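Local coordinates for protein aldehyde dehydrogenase 12 (Zea mays, PDB 6D97) that catalyses the NAD-dependent oxidation of L-glutamate gamma-semialdehyde to glutamate, the last step of proline catabolism in plants, at residues A43-F48 and V230-I235; V74-G79 and V223-S228; I375-N380 and V429-F434; E418-L421 and N425-L428. All coordinates share one frame; numbering follows the deposited sequence.

In the fold
The four contacts form two pairs, one where the N-terminal sheet meets the NAD-binding Rossmann part and one beside the seven-stranded sheet that includes strand 437-443. Interactions 1 and 2, centres 10 Å apart, both tie the four-stranded N-terminal sheet to the residues after strand 218-223; they meet where V45 O accepts from A75 N at 3.0 Å and N47 ND2 donates to A75 O at 2.8 Å. D224 of interaction 2 belongs to the NAD pocket. Interactions 3 and 4, centres 12 Å apart, touch through H377 CE1 and L428 O. I433 of interaction 3 lies about 12 Å from NAD, side chain to ligand; interaction 4 lies away from the annotated sites.

Interaction 1: A43-F48 and V230-I235; sequences AEVQNF and VMEQMI
E232 reaches from helix 229-240 to the break in strand 43-49 at Q46 and carries nearly all of this contact. Its CB lies 4.0 Å from V45 CG1. CG, placed anti to the backbone N (chi1 -156°), is likewise 4.0 Å from V45 CG1 and also approaches Q46 O. A bend at chi2 (-123°) then turns the carboxylate toward Q46 N, and the glutamate and valine side chains run past one another, oppositely directed. At the tip, OE1 accepts the backbone N-H of Q46 over 2.8 Å. The N-H points almost straight at the oxygen (169°) and meets its anti lone pair, the one turned away from OE2. V45 CA is a further neighbour of E232 OE1, at 3.4 Å, so the carboxylate oxygen sits against main chain on the approach to Q46. The other oxygen, OE2, is held in a salt bridge by R236, one helical turn on, and R236 also makes a weak hydrogen bond to Q46 OE1. W53, on the neighbouring strand 52-54, packs on both Q46 and E232. The contact thus joins the first strand of the N-terminal sheet to the helix that follows strand 218-223 in the Rossmann-type NAD-binding fold. With its two oxygens divided between a peptide N-H and an arginine, this buried glutamate is probably kept ionised, its charge balanced inside the interface.

Interaction 2: V74-G79 and V223-S228; sequences VAEVQG and VDSKVS. With NAD (nicotinamide-adenine-dinucleotide), chain E.
S225 has OG anti to its carbonyl carbon (chi1 -66°), and E76 runs extended beyond CG (chi2 -169°); together these torsions bring the hydroxyl within bonding distance of the carboxylate. The serine lies in the loop that leaves strand 218-223 of the Rossmann fold, and the glutamate follows strand 70-74 of the N-terminal sheet. S225 OG donates to E76 OE2 over 2.7 Å, using the anti lone pair of that oxygen, and S225 CB lies 3.2 Å from the same OE2. V74 covers the neighbouring side of the serine: its CG1 faces S225 OG at 4.0 Å, while CG2 rests 3.6 Å from S225 O. S228 also turns toward V74, but its hydroxyl is hydrogen-bonded to N252. Next to the serine, D224 forms an Asx turn, its OD1 accepting K226 N through the anti lone pair. K226 NZ completes a salt bridge to the same oxygen from the syn side, 27° out of the carboxylate plane, so two donors of K226 help to hold the aspartate's rotation. D224 belongs to the NAD pocket and lies beside the adenosine ribose, where its backbone N is 3.4 Å from NAD O3B.

Interaction 3: I375-N380 and V429-F434; sequences IEHMNN and VTKEIF
H377, on helix 371-382, faces I433 across a CA-to-CA distance of 8.5 Å, in a chain that has just left helix 425-429. T430 is the first residue to abandon helical backbone angles, and from K431 to I433 the chain runs extended, with side chains alternating: K431 and I433 point toward the helix and E432 away. The gap between the backbones is filled mainly by the H377 imidazole, which extends from the helix with CG anti to the backbone N (chi1 -177°). I433 lays its CD1 methyl over the centre of the ring, 3.4 Å from the centroid and 10° off the ring normal, a CH-pi contact. Its CG1 lies over the same face, nearer the rim, 3.4 Å from H377 CD2. This helix and loop belong to the part of the aldehyde dehydrogenase fold built around the seven-stranded mixed sheet, the loop leading on into strand 437-443. K431 runs past the imidazole in the opposite direction, approaching obliquely with CD 3.8 Å from H377 ND1. The contact is made by the aliphatic chain; K431 NZ stands 5.6 Å from H377 ND1. F437 also meets the imidazole, its ring plane inclined at about 65°, and L428 packs against H377 as well. At the polar rim, a water lies 2.9 Å from H377 NE2 and donates to two main-chain carbonyls, V429 O at 3.0 Å and K431 O at 2.9 Å, linking the histidine to the end of helix 425-429 and the loop beyond it.

Interaction 4: E418-L421 and N425-L428; sequences EEIL and NFEL
N425, at the start of helix 425-429, reaches back to the preceding short helix and donates from ND2 to E419 O over 3.1 Å, with an N-H...O angle of 154°. Its CG lies anti to its own carbonyl carbon, beside the backbone N, which turns the amide back to E419. The carbonyl oxygen lies almost in the plane of the N425 amide, yet the donor stands above the carbonyl plane, 40° out of it, rather than on a lone pair. N425 CB is 3.2 Å from the same E419 O, so the oxygen is touched by both the amide nitrogen and the root of the side chain. One residue along, I420 O abuts F426: it lies 3.3 Å from F426 CA and near the plane of the phenyl ring, at its edge by CD1. The apolar contact is wider, I420 CG2 lying 4.3 Å from F426 CD1. I420 and F426 are the closest pair of CA atoms between the segments, 5.1 Å apart, in a short link between two successive helices where residues 422-424 make the bend. Further out, the E419 side chain lies beside that of N425 and points the same way, their carboxylate and amide planes 60° apart; E419 OE1 is engaged in a salt bridge with K422. R457 donates to L421 O and makes a cation-pi contact with the F426 ring. Around this pair of short successive helices, helix 448-457 packs on L421 and F426, helix 371-382 receives L428, and strand 411-414 leads in while strand 437-443 follows.

Interaction 1: A43-F48 and V230-I235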
loop_
_atom_site.group_PDB
_atom_site.type_symbol
_atom_site.label_atom_id
_atom_site.label_comp_id
_atom_site.label_asym_id
_atom_site.label_seq_id
_atom_site.Cartn_x
_atom_site.Cartn_y
_atom_site.Cartn_z
ATOM N N ALA A 43 36.262 22.321 -24.092
ATOM C CA ALA A 43 36.116 21.038 -23.429
ATOM C C ALA A 43 35.618 20.003 -24.427
ATOM O O ALA A 43 35.091 20.341 -25.490
ATOM C CB ALA A 43 35.145 21.133 -22.248
ATOM N N GLU A 44 35.790 18.732 -24.080
ATOM C CA GLU A 44 35.274 17.647 -24.897
ATOM C C GLU A 44 34.359 16.756 -24.072
ATOM O O GLU A 44 34.530 16.610 -22.857
ATOM C CB GLU A 44 36.401 16.811 -25.522
ATOM C CG GLU A 44 37.353 16.146 -24.547
ATOM C CD GLU A 44 38.290 15.169 -25.243
ATOM O OE1 GLU A 44 38.125 13.943 -25.052
ATOM O OE2 GLU A 44 39.180 15.630 -25.995
ATOM N N VAL A 45 33.371 16.179 -24.749
ATOM C CA VAL A 45 32.420 15.251 -24.151
ATOM C C VAL A 45 32.585 13.906 -24.840
ATOM O O VAL A 45 32.542 13.825 -26.073
ATOM C CB VAL A 45 30.971 15.752 -24.283
ATOM C CG1 VAL A 45 30.006 14.771 -23.625
ATOM C CG2 VAL A 45 30.847 17.128 -23.678
ATOM N N GLN A 46 32.774 12.861 -24.048
ATOM C CA GLN A 46 33.016 11.530 -24.576
ATOM C C GLN A 46 31.820 10.628 -24.322
ATOM O O GLN A 46 30.935 10.924 -23.515
ATOM C CB GLN A 46 34.275 10.919 -23.954
ATOM C CG GLN A 46 35.537 11.725 -24.201
ATOM C CD GLN A 46 36.751 11.112 -23.547
ATOM O OE1 GLN A 46 37.072 11.418 -22.399
ATOM N NE2 GLN A 46 37.430 10.229 -24.270
ATOM N N ASN A 47 31.814 9.511 -25.033
ATOM C CA ASN A 47 30.870 8.443 -24.770
ATOM C C ASN A 47 31.458 7.479 -23.747
ATOM O O ASN A 47 32.669 7.435 -23.520
ATOM C CB ASN A 47 30.521 7.697 -26.058
ATOM C CG ASN A 47 30.144 8.635 -27.191
ATOM O OD1 ASN A 47 29.057 9.217 -27.197
ATOM N ND2 ASN A 47 31.046 8.789 -28.159
ATOM N N PHE A 48 30.578 6.704 -23.124
ATOM C CA PHE A 48 30.976 5.610 -22.250
ATOM C C PHE A 48 30.249 4.360 -22.712
ATOM O O PHE A 48 29.013 4.328 -22.725
ATOM C CB PHE A 48 30.649 5.917 -20.787
ATOM C CG PHE A 48 31.293 4.978 -19.811
ATOM C CD1 PHE A 48 32.603 5.173 -19.411
ATOM C CD2 PHE A 48 30.586 3.912 -19.284
ATOM C CE1 PHE A 48 33.197 4.320 -18.508
ATOM C CE2 PHE A 48 31.175 3.056 -18.381
ATOM C CZ PHE A 48 32.483 3.258 -17.995
ATOM N N VAL A 230 27.074 17.868 -18.883
ATOM C CA VAL A 230 26.693 17.837 -17.475
ATOM C C VAL A 230 26.583 16.398 -16.990
ATOM O O VAL A 230 27.214 16.004 -16.002
ATOM C CB VAL A 230 25.378 18.601 -17.256
ATOM C CG1 VAL A 230 24.922 18.458 -15.813
ATOM C CG2 VAL A 230 25.557 20.062 -17.629
ATOM N N MET A 231 25.779 15.589 -17.686
ATOM C CA MET A 231 25.639 14.191 -17.294
ATOM C C MET A 231 26.947 13.434 -17.445
ATOM O O MET A 231 27.184 12.464 -16.720
ATOM C CB MET A 231 24.543 13.507 -18.108
ATOM C CG MET A 231 23.188 13.569 -17.456
ATOM S SD MET A 231 23.180 13.118 -15.708
ATOM C CE MET A 231 23.471 11.356 -15.811
ATOM N N GLU A 232 27.805 13.855 -18.376
ATOM C CA GLU A 232 29.114 13.226 -18.498
ATOM C C GLU A 232 29.914 13.407 -17.214
ATOM O O GLU A 232 30.503 12.452 -16.694
ATOM C CB GLU A 232 29.864 13.806 -19.697
ATOM C CG GLU A 232 30.923 12.875 -20.260
ATOM C CD GLU A 232 32.305 13.487 -20.276
ATOM O OE1 GLU A 232 32.949 13.468 -21.343
ATOM O OE2 GLU A 232 32.747 13.988 -19.222
ATOM N N GLN A 233 29.925 14.629 -16.678
ATOM C CA GLN A 233 30.567 14.876 -15.389
ATOM C C GLN A 233 29.857 14.130 -14.268
ATOM O O GLN A 233 30.504 13.603 -13.357
ATOM C CB GLN A 233 30.598 16.376 -15.101
ATOM C CG GLN A 233 31.322 17.185 -16.162
ATOM C CD GLN A 233 32.767 16.760 -16.326
ATOM O OE1 GLN A 233 33.558 16.830 -15.387
ATOM N NE2 GLN A 233 33.117 16.307 -17.521
ATOM N N MET A 234 28.524 14.070 -14.319
ATOM C CA MET A 234 27.782 13.358 -13.281
ATOM C C MET A 234 28.107 11.868 -13.296
ATOM O O MET A 234 28.204 11.236 -12.237
ATOM C CB MET A 234 26.282 13.590 -13.458
ATOM C CG MET A 234 25.443 12.987 -12.351
ATOM S SD MET A 234 25.786 13.749 -10.757
ATOM C CE MET A 234 25.286 12.424 -9.667
ATOM N N ILE A 235 28.296 11.293 -14.486
ATOM C CA ILE A 235 28.619 9.873 -14.583
ATOM C C ILE A 235 30.002 9.593 -14.010
ATOM O O ILE A 235 30.225 8.559 -13.369
ATOM C CB ILE A 235 28.499 9.399 -16.041
ATOM C CG1 ILE A 235 27.034 9.403 -16.470
ATOM C CG2 ILE A 235 29.072 8.006 -16.195
ATOM C CD1 ILE A 235 26.836 9.226 -17.960
#

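Interaction 2: V74-G79 and V223-S228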
loop_
_atom_site.group_PDB
_atom_site.type_symbol
_atom_site.label_atom_id
_atom_site.label_comp_id
_atom_site.label_asym_id
_atom_site.label_seq_id
_atom_site.Cartn_x
_atom_site.Cartn_y
_atom_site.Cartn_z
ATOM N N VAL A 74 31.817 17.400 -29.038
ATOM C CA VAL A 74 31.066 16.238 -28.582
ATOM C C VAL A 74 31.354 15.077 -29.522
ATOM O O VAL A 74 31.292 15.233 -30.747
ATOM C CB VAL A 74 29.557 16.540 -28.518
ATOM C CG1 VAL A 74 28.780 15.314 -28.086
ATOM C CG2 VAL A 74 29.295 17.706 -27.572
ATOM N N ALA A 75 31.670 13.914 -28.949
ATOM C CA ALA A 75 32.024 12.730 -29.732
ATOM C C ALA A 75 30.751 12.039 -30.220
ATOM O O ALA A 75 30.350 10.975 -29.744
ATOM C CB ALA A 75 32.888 11.787 -28.906
ATOM N N GLU A 76 30.115 12.662 -31.207
ATOM C CA GLU A 76 28.839 12.155 -31.696
ATOM C C GLU A 76 29.054 10.901 -32.536
ATOM O O GLU A 76 29.820 10.911 -33.505
ATOM C CB GLU A 76 28.102 13.234 -32.486
ATOM C CG GLU A 76 27.356 14.206 -31.575
ATOM C CD GLU A 76 26.413 15.121 -32.324
ATOM O OE1 GLU A 76 26.576 15.264 -33.553
ATOM O OE2 GLU A 76 25.499 15.687 -31.687
ATOM N N VAL A 77 28.380 9.823 -32.148
ATOM C CA VAL A 77 28.475 8.543 -32.838
ATOM C C VAL A 77 27.634 8.591 -34.104
ATOM O O VAL A 77 26.528 9.143 -34.115
ATOM C CB VAL A 77 28.019 7.404 -31.906
ATOM C CG1 VAL A 77 27.962 6.076 -32.647
ATOM C CG2 VAL A 77 28.938 7.310 -30.700
ATOM N N GLN A 78 28.157 8.011 -35.180
ATOM C CA GLN A 78 27.448 7.961 -36.447
ATOM C C GLN A 78 26.694 6.638 -36.574
ATOM O O GLN A 78 26.863 5.716 -35.774
ATOM C CB GLN A 78 28.419 8.169 -37.610
ATOM C CG GLN A 78 28.912 9.608 -37.735
ATOM C CD GLN A 78 30.327 9.698 -38.280
ATOM O OE1 GLN A 78 30.571 9.431 -39.458
ATOM N NE2 GLN A 78 31.272 10.064 -37.416
ATOM N N GLY A 79 25.836 6.564 -37.594
ATOM C CA GLY A 79 24.918 5.444 -37.698
ATOM C C GLY A 79 25.601 4.103 -37.880
ATOM O O GLY A 79 25.020 3.060 -37.567
ATOM N N VAL A 223 21.746 12.171 -23.888
ATOM C CA VAL A 223 21.365 13.535 -23.549
ATOM C C VAL A 223 21.676 14.417 -24.749
ATOM O O VAL A 223 22.666 14.188 -25.454
ATOM C CB VAL A 223 22.098 14.031 -22.284
ATOM C CG1 VAL A 223 21.687 15.457 -21.928
ATOM C CG2 VAL A 223 21.830 13.084 -21.120
ATOM N N ASP A 224 20.805 15.398 -24.998
ATOM C CA ASP A 224 21.000 16.382 -26.054
ATOM C C ASP A 224 22.434 16.881 -26.056
ATOM O O ASP A 224 22.945 17.343 -25.030
ATOM C CB ASP A 224 20.031 17.555 -25.865
ATOM C CG ASP A 224 19.940 18.444 -27.097
ATOM O OD1 ASP A 224 20.971 19.016 -27.519
ATOM O OD2 ASP A 224 18.831 18.557 -27.657
ATOM N N SER A 225 23.093 16.764 -27.213
ATOM C CA SER A 225 24.526 17.025 -27.287
ATOM C C SER A 225 24.870 18.440 -26.855
ATOM O O SER A 225 26.008 18.707 -26.457
ATOM C CB SER A 225 25.041 16.779 -28.705
ATOM O OG SER A 225 24.950 15.407 -29.051
ATOM N N LYS A 226 23.904 19.359 -26.928
ATOM C CA LYS A 226 24.166 20.727 -26.502
ATOM C C LYS A 226 24.543 20.800 -25.029
ATOM O O LYS A 226 25.310 21.683 -24.631
ATOM C CB LYS A 226 22.946 21.608 -26.777
ATOM C CG LYS A 226 22.760 22.004 -28.229
ATOM C CD LYS A 226 21.633 23.019 -28.374
ATOM C CE LYS A 226 20.559 22.528 -29.335
ATOM N NZ LYS A 226 19.852 21.318 -28.819
ATOM N N VAL A 227 24.026 19.888 -24.204
ATOM C CA VAL A 227 24.198 19.968 -22.759
ATOM C C VAL A 227 24.737 18.686 -22.148
ATOM O O VAL A 227 24.867 18.609 -20.924
ATOM C CB VAL A 227 22.880 20.361 -22.064
ATOM C CG1 VAL A 227 22.334 21.644 -22.653
ATOM C CG2 VAL A 227 21.873 19.235 -22.192
ATOM N N SER A 228 25.065 17.673 -22.953
ATOM C CA SER A 228 25.425 16.366 -22.414
ATOM C C SER A 228 26.694 16.398 -21.575
ATOM O O SER A 228 27.016 15.389 -20.938
ATOM C CB SER A 228 25.592 15.349 -23.544
ATOM O OG SER A 228 26.610 15.742 -24.450
HETATM P PA NAD E . 13.537 16.937 -28.812
HETATM O O1A NAD E . 12.355 15.963 -29.122
HETATM O O2A NAD E . 14.022 17.841 -29.836
HETATM O O5B NAD E . 14.867 16.391 -28.473
HETATM C C5B NAD E . 15.050 15.715 -27.252
HETATM C C4B NAD E . 16.020 14.541 -27.333
HETATM O O4B NAD E . 15.568 13.513 -28.196
HETATM C C3B NAD E . 17.400 14.938 -27.747
HETATM O O3B NAD E . 18.344 14.228 -27.044
HETATM C C2B NAD E . 17.419 14.574 -29.169
HETATM O O2B NAD E . 18.704 14.327 -29.595
HETATM C C1B NAD E . 16.575 13.356 -29.160
HETATM N N9A NAD E . 15.961 13.015 -30.427
HETATM C C8A NAD E . 15.429 13.863 -31.381
HETATM N N7A NAD E . 14.934 13.135 -32.388
HETATM C C5A NAD E . 15.115 11.782 -32.116
HETATM C C6A NAD E . 14.810 10.604 -32.772
HETATM N N6A NAD E . 14.151 10.653 -34.047
HETATM N N1A NAD E . 15.129 9.422 -32.224
HETATM C C2A NAD E . 15.751 9.341 -31.020
HETATM N N3A NAD E . 16.067 10.477 -30.344
HETATM C C4A NAD E . 15.765 11.686 -30.860
HETATM O O3 NAD E . 13.401 17.923 -27.733
HETATM P PN NAD E . 13.411 19.505 -27.882
HETATM O O1N NAD E . 12.964 19.987 -26.454
HETATM O O2N NAD E . 14.795 20.025 -28.139
HETATM O O5D NAD E . 12.436 20.044 -28.894
#

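Interaction 3: I375-N380 and V429-F434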
loop_
_atom_site.group_PDB
_atom_site.type_symbol
_atom_site.label_atom_id
_atom_site.label_comp_id
_atom_site.label_asym_id
_atom_site.label_seq_id
_atom_site.Cartn_x
_atom_site.Cartn_y
_atom_site.Cartn_z
ATOM N N ILE A 375 8.699 36.272 -32.843
ATOM C CA ILE A 375 8.052 37.484 -33.338
ATOM C C ILE A 375 6.921 37.131 -34.297
ATOM O O ILE A 375 5.821 37.693 -34.220
ATOM C CB ILE A 375 9.084 38.412 -34.004
ATOM C CG1 ILE A 375 9.988 39.067 -32.953
ATOM C CG2 ILE A 375 8.371 39.462 -34.847
ATOM C CD1 ILE A 375 9.269 40.084 -32.097
ATOM N N GLU A 376 7.173 36.193 -35.219
ATOM C CA GLU A 376 6.149 35.790 -36.181
ATOM C C GLU A 376 4.913 35.250 -35.467
ATOM O O GLU A 376 3.779 35.631 -35.786
ATOM C CB GLU A 376 6.719 34.747 -37.148
ATOM C CG GLU A 376 5.780 34.420 -38.299
ATOM C CD GLU A 376 6.119 33.110 -38.978
ATOM O OE1 GLU A 376 6.889 33.112 -39.960
ATOM O OE2 GLU A 376 5.619 32.064 -38.522
ATOM N N HIS A 377 5.115 34.353 -34.494
ATOM C CA HIS A 377 4.005 33.834 -33.687
ATOM C C HIS A 377 3.215 34.972 -33.042
ATOM O O HIS A 377 1.980 35.003 -33.106
ATOM C CB HIS A 377 4.528 32.882 -32.611
ATOM C CG HIS A 377 3.446 32.254 -31.778
ATOM N ND1 HIS A 377 2.506 31.389 -32.306
ATOM C CD2 HIS A 377 3.161 32.366 -30.459
ATOM C CE1 HIS A 377 1.688 30.999 -31.346
ATOM N NE2 HIS A 377 2.069 31.572 -30.217
ATOM N N MET A 378 3.910 35.921 -32.420
ATOM C CA MET A 378 3.247 37.079 -31.823
ATOM C C MET A 378 2.410 37.835 -32.849
ATOM O O MET A 378 1.274 38.234 -32.561
ATOM C CB MET A 378 4.285 38.026 -31.208
ATOM C CG MET A 378 3.719 39.324 -30.681
ATOM S SD MET A 378 5.039 40.462 -30.196
ATOM C CE MET A 378 5.717 40.962 -31.781
ATOM N N ASN A 379 2.961 38.075 -34.035
ATOM C CA ASN A 379 2.219 38.786 -35.068
ATOM C C ASN A 379 1.032 37.970 -35.567
ATOM O O ASN A 379 -0.031 38.533 -35.865
ATOM C CB ASN A 379 3.154 39.158 -36.225
ATOM C CG ASN A 379 4.117 40.272 -35.862
ATOM O OD1 ASN A 379 3.757 41.195 -35.126
ATOM N ND2 ASN A 379 5.340 40.194 -36.368
ATOM N N ASN A 380 1.191 36.649 -35.678
ATOM C CA ASN A 380 0.066 35.804 -36.060
ATOM C C ASN A 380 -1.066 35.902 -35.045
ATOM O O ASN A 380 -2.243 35.943 -35.421
ATOM C CB ASN A 380 0.520 34.353 -36.214
ATOM C CG ASN A 380 1.319 34.123 -37.475
ATOM O OD1 ASN A 380 1.229 34.894 -38.429
ATOM N ND2 ASN A 380 2.100 33.050 -37.491
ATOM N N VAL A 429 -3.326 29.650 -30.778
ATOM C CA VAL A 429 -3.196 30.145 -29.401
ATOM C C VAL A 429 -2.576 29.077 -28.505
ATOM O O VAL A 429 -1.716 29.377 -27.658
ATOM C CB VAL A 429 -4.576 30.622 -28.877
ATOM C CG1 VAL A 429 -4.615 30.695 -27.337
ATOM C CG2 VAL A 429 -4.941 31.964 -29.501
ATOM N N THR A 430 -2.977 27.816 -28.667
ATOM C CA THR A 430 -2.488 26.720 -27.837
ATOM C C THR A 430 -1.190 26.106 -28.382
ATOM O O THR A 430 -0.825 24.993 -27.985
ATOM C CB THR A 430 -3.565 25.654 -27.689
ATOM O OG1 THR A 430 -3.830 25.065 -28.959
ATOM C CG2 THR A 430 -4.873 26.274 -27.130
ATOM N N LYS A 431 -0.487 26.795 -29.268
ATOM C CA LYS A 431 0.783 26.293 -29.775
ATOM C C LYS A 431 1.880 26.546 -28.743
ATOM O O LYS A 431 2.018 27.666 -28.245
ATOM C CB LYS A 431 1.113 26.980 -31.103
ATOM C CG LYS A 431 2.446 26.624 -31.716
ATOM C CD LYS A 431 2.812 27.661 -32.757
ATOM C CE LYS A 431 4.128 27.341 -33.410
ATOM N NZ LYS A 431 3.958 26.496 -34.617
ATOM N N GLU A 432 2.660 25.521 -28.424
ATOM C CA GLU A 432 3.717 25.673 -27.442
ATOM C C GLU A 432 4.900 26.417 -28.047
ATOM O O GLU A 432 5.457 25.975 -29.059
ATOM C CB GLU A 432 4.173 24.308 -26.910
ATOM C CG GLU A 432 5.142 24.414 -25.752
ATOM C CD GLU A 432 5.887 23.128 -25.498
ATOM O OE1 GLU A 432 6.169 22.423 -26.482
ATOM O OE2 GLU A 432 6.208 22.831 -24.327
ATOM N N ILE A 433 5.274 27.541 -27.433
ATOM C CA ILE A 433 6.475 28.290 -27.784
ATOM C C ILE A 433 7.462 28.086 -26.642
ATOM O O ILE A 433 7.279 28.628 -25.536
ATOM C CB ILE A 433 6.193 29.779 -28.013
ATOM C CG1 ILE A 433 4.881 29.969 -28.783
ATOM C CG2 ILE A 433 7.346 30.460 -28.766
ATOM C CD1 ILE A 433 4.920 29.463 -30.237
ATOM N N PHE A 434 8.523 27.312 -26.893
ATOM C CA PHE A 434 9.478 26.959 -25.845
ATOM C C PHE A 434 10.416 28.147 -25.626
ATOM O O PHE A 434 11.629 28.081 -25.822
ATOM C CB PHE A 434 10.225 25.674 -26.171
ATOM C CG PHE A 434 10.548 24.855 -24.944
ATOM C CD1 PHE A 434 9.522 24.404 -24.120
ATOM C CD2 PHE A 434 11.847 24.570 -24.585
ATOM C CE1 PHE A 434 9.804 23.681 -22.970
ATOM C CE2 PHE A 434 12.125 23.845 -23.439
ATOM C CZ PHE A 434 11.101 23.406 -22.635
HETATM O O HOH W 1 1.070 30.365 -27.765
#

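Interaction 4: E418-L421 and N425-L428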
loop_
_atom_site.group_PDB
_atom_site.type_symbol
_atom_site.label_atom_id
_atom_site.label_comp_id
_atom_site.label_asym_id
_atom_site.label_seq_id
_atom_site.Cartn_x
_atom_site.Cartn_y
_atom_site.Cartn_z
ATOM N N GLU A 418 -13.351 34.496 -26.266
ATOM C CA GLU A 418 -14.282 34.046 -27.296
ATOM C C GLU A 418 -13.588 33.820 -28.632
ATOM O O GLU A 418 -14.027 32.976 -29.422
ATOM C CB GLU A 418 -15.416 35.056 -27.452
ATOM C CG GLU A 418 -16.514 34.924 -26.415
ATOM C CD GLU A 418 -17.021 36.269 -25.938
ATOM O OE1 GLU A 418 -16.397 36.845 -25.023
ATOM O OE2 GLU A 418 -18.032 36.755 -26.491
ATOM N N GLU A 419 -12.514 34.562 -28.909
ATOM C CA GLU A 419 -11.772 34.340 -30.144
ATOM C C GLU A 419 -10.887 33.104 -30.044
ATOM O O GLU A 419 -10.702 32.390 -31.036
ATOM C CB GLU A 419 -10.936 35.574 -30.485
ATOM C CG GLU A 419 -11.728 36.879 -30.550
ATOM C CD GLU A 419 -12.681 36.938 -31.731
ATOM O OE1 GLU A 419 -12.510 36.130 -32.670
ATOM O OE2 GLU A 419 -13.597 37.793 -31.718
ATOM N N ILE A 420 -10.336 32.841 -28.855
ATOM C CA ILE A 420 -9.501 31.658 -28.645
ATOM C C ILE A 420 -10.267 30.391 -29.013
ATOM O O ILE A 420 -9.743 29.502 -29.695
ATOM C CB ILE A 420 -9.006 31.609 -27.188
ATOM C CG1 ILE A 420 -8.099 32.799 -26.878
ATOM C CG2 ILE A 420 -8.279 30.305 -26.902
ATOM C CD1 ILE A 420 -7.780 32.935 -25.413
ATOM N N LEU A 421 -11.525 30.300 -28.576
ATOM C CA LEU A 421 -12.301 29.077 -28.755
ATOM C C LEU A 421 -12.618 28.784 -30.212
ATOM O O LEU A 421 -12.967 27.645 -30.542
ATOM C CB LEU A 421 -13.594 29.160 -27.950
ATOM C CG LEU A 421 -13.368 28.987 -26.450
ATOM C CD1 LEU A 421 -14.687 29.001 -25.711
ATOM C CD2 LEU A 421 -12.614 27.697 -26.180
ATOM N N ASN A 425 -7.945 29.769 -34.690
ATOM C CA ASN A 425 -7.366 30.550 -33.601
ATOM C C ASN A 425 -6.917 29.650 -32.459
ATOM O O ASN A 425 -5.868 29.889 -31.852
ATOM C CB ASN A 425 -8.368 31.580 -33.084
ATOM C CG ASN A 425 -8.654 32.672 -34.078
ATOM O OD1 ASN A 425 -7.913 32.868 -35.041
ATOM N ND2 ASN A 425 -9.729 33.410 -33.840
ATOM N N PHE A 426 -7.688 28.602 -32.161
ATOM C CA PHE A 426 -7.356 27.743 -31.030
ATOM C C PHE A 426 -6.008 27.056 -31.227
ATOM O O PHE A 426 -5.152 27.068 -30.335
ATOM C CB PHE A 426 -8.455 26.704 -30.809
ATOM C CG PHE A 426 -8.219 25.839 -29.607
ATOM C CD1 PHE A 426 -8.583 26.279 -28.344
ATOM C CD2 PHE A 426 -7.589 24.608 -29.730
ATOM C CE1 PHE A 426 -8.350 25.503 -27.232
ATOM C CE2 PHE A 426 -7.350 23.825 -28.617
ATOM C CZ PHE A 426 -7.733 24.275 -27.365
ATOM N N GLU A 427 -5.809 26.427 -32.390
ATOM C CA GLU A 427 -4.550 25.737 -32.664
ATOM C C GLU A 427 -3.364 26.702 -32.619
ATOM O O GLU A 427 -2.284 26.338 -32.133
ATOM C CB GLU A 427 -4.612 25.043 -34.033
ATOM C CG GLU A 427 -5.585 23.867 -34.152
ATOM C CD GLU A 427 -7.030 24.296 -34.108
ATOM O OE1 GLU A 427 -7.308 25.463 -34.400
ATOM O OE2 GLU A 427 -7.897 23.483 -33.762
ATOM N N LEU A 428 -3.541 27.932 -33.091
ATOM C CA LEU A 428 -2.490 28.940 -32.984
ATOM C C LEU A 428 -2.253 29.352 -31.527
ATOM O O LEU A 428 -1.099 29.422 -31.073
ATOM C CB LEU A 428 -2.853 30.161 -33.839
ATOM C CG LEU A 428 -1.869 31.330 -33.822
ATOM C CD1 LEU A 428 -0.572 30.934 -34.485
ATOM C CD2 LEU A 428 -2.483 32.555 -34.482
#